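Local atomic coordinates of Boca/mesd chaperone for ywtd beta-propeller-egf protein 1 (Caenorhabditis elegans, PDB entry 3OFG), a protein that probably acts as an endoplasmic reticulum chaperone that helps LDL-receptor-type beta-propeller domains mature, this chain being its structured domain. Residues D27-P30 with F31-W35. Residues are numbered along the deposited sequence; the frame is centred on the assembly and turned at random.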
# COMPACT_ATOMS: atom_id res chain seq x y z
N ASP A 27 -11.04 -14.94 5.13
CA ASP A 27 -12.09 -14.10 4.54
C ASP A 27 -12.90 -13.45 5.66
O ASP A 27 -14.05 -13.81 5.95
CB ASP A 27 -12.99 -14.88 3.55
CG ASP A 27 -13.80 -15.98 4.20
OD1 ASP A 27 -13.22 -16.74 4.99
OD2 ASP A 27 -15.01 -16.10 3.90
N ILE A 28 -12.26 -12.48 6.31
CA ILE A 28 -12.82 -11.79 7.47
C ILE A 28 -12.86 -10.29 7.20
O ILE A 28 -12.64 -9.48 8.09
CB ILE A 28 -12.04 -12.10 8.76
CG1 ILE A 28 -10.55 -11.81 8.61
CG2 ILE A 28 -12.27 -13.55 9.16
CD1 ILE A 28 -9.79 -11.80 9.95
N ARG A 29 -13.21 -9.89 5.99
CA ARG A 29 -13.18 -8.47 5.64
C ARG A 29 -14.01 -7.58 6.56
O ARG A 29 -13.55 -6.49 6.91
CB ARG A 29 -13.55 -8.22 4.18
CG ARG A 29 -13.19 -6.79 3.75
CD ARG A 29 -13.33 -6.58 2.26
NE ARG A 29 -12.18 -7.10 1.54
CZ ARG A 29 -11.20 -6.36 1.04
NH1 ARG A 29 -11.19 -5.04 1.19
NH2 ARG A 29 -10.21 -6.95 0.39
N PRO A 30 -15.23 -7.96 6.92
CA PRO A 30 -15.98 -7.05 7.82
C PRO A 30 -15.24 -6.78 9.14
O PRO A 30 -15.23 -5.68 9.67
CB PRO A 30 -17.30 -7.79 8.09
CG PRO A 30 -17.41 -8.82 7.00
CD PRO A 30 -16.02 -9.13 6.50
N PHE A 31 -14.60 -7.81 9.66
CA PHE A 31 -13.88 -7.75 10.93
C PHE A 31 -12.61 -6.90 10.75
O PHE A 31 -12.31 -6.02 11.57
CB PHE A 31 -13.57 -9.19 11.33
CG PHE A 31 -12.98 -9.36 12.69
CD1 PHE A 31 -13.80 -9.47 13.80
CD2 PHE A 31 -11.63 -9.55 12.86
CE1 PHE A 31 -13.25 -9.69 15.07
CE2 PHE A 31 -11.09 -9.77 14.12
CZ PHE A 31 -11.91 -9.86 15.20
N THR A 32 -11.90 -7.09 9.66
CA THR A 32 -10.73 -6.26 9.36
C THR A 32 -11.11 -4.81 9.18
O THR A 32 -10.45 -3.93 9.72
CB THR A 32 -10.07 -6.79 8.11
OG1 THR A 32 -9.68 -8.14 8.38
CG2 THR A 32 -8.85 -5.97 7.69
N GLU A 33 -12.21 -4.55 8.49
CA GLU A 33 -12.64 -3.18 8.27
C GLU A 33 -13.06 -2.55 9.60
O GLU A 33 -12.70 -1.39 9.87
CB GLU A 33 -13.76 -3.10 7.23
CG GLU A 33 -13.25 -3.45 5.83
CD GLU A 33 -14.22 -3.23 4.69
OE1 GLU A 33 -15.32 -2.71 4.93
OE2 GLU A 33 -13.84 -3.56 3.54
N LYS A 34 -13.76 -3.28 10.45
CA LYS A 34 -14.17 -2.76 11.73
C LYS A 34 -12.97 -2.39 12.56
O LYS A 34 -12.85 -1.27 13.09
CB LYS A 34 -15.01 -3.79 12.49
CG LYS A 34 -15.30 -3.40 13.92
CD LYS A 34 -16.18 -4.42 14.64
CE LYS A 34 -16.28 -4.12 16.12
NZ LYS A 34 -17.19 -5.10 16.79
N TRP A 35 -12.06 -3.34 12.74
CA TRP A 35 -10.99 -3.15 13.71
C TRP A 35 -9.90 -2.21 13.22
O TRP A 35 -9.36 -1.45 14.02
CB TRP A 35 -10.44 -4.50 14.20
CG TRP A 35 -11.43 -5.08 15.15
CD1 TRP A 35 -12.37 -6.05 14.89
CD2 TRP A 35 -11.68 -4.62 16.47
NE1 TRP A 35 -13.18 -6.22 15.99
CE2 TRP A 35 -12.77 -5.35 16.97
CE3 TRP A 35 -11.07 -3.66 17.29
CZ2 TRP A 35 -13.27 -5.15 18.26
CZ3 TRP A 35 -11.57 -3.48 18.57
CH2 TRP A 35 -12.64 -4.23 19.04
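Ile28, at the N-cap position of helix 29-45, meets Thr32 in the first turn of this helix, which packs on the four-stranded antiparallel sheet of this Mesd-family domain. The Ile28 carbonyl takes the opening i to i+4 bond, Thr32 N to Ile28 O at 3.0 Å and nearly straight at the hydrogen (167°). The pattern repeats up the helix: Glu33 N gives to Arg29 O (2.8 Å) and Lys34 N to Pro30 O (2.9 Å), while Pro30, lacking an N-H, sits in the first turn, where its nitrogen has no helical acceptor to meet. Thr32 OG1 is hydrogen-bonded to the carbonyl of Asp57, and this satisfies a buried hydroxyl where the helix faces strands 12-17 and 50-56. Beside strand 50-56, Glu33 OE2 comes to the edge of the Arg29 guanidinium, near its plane, but the salt bridge to Arg29 NH1 is long (3.8 Å) and the two planes stand almost perpendicular. With CG anti to the backbone N (chi1 -167°), Arg29 sets its aliphatic CG and CD against the carboxylate, Glu33 OE2 3.3 Å from Arg29 CG, and the bend at chi3 then swings the guanidinium aside; its stronger partner is Asp57, through NE. A methionine in its place would probably leave the Asp57 carboxylate without this charged mate and Glu33 without its more distant one. Ile28 and Phe31, which both touch Val17 of strand 12-17, lie side by side, Ile28 CD1 4.1 Å from Phe31 CD2. One face of the Phe31 ring is covered by the next turn, where Trp35 CD1 sits 3.7 Å above the ring plane, over its centre.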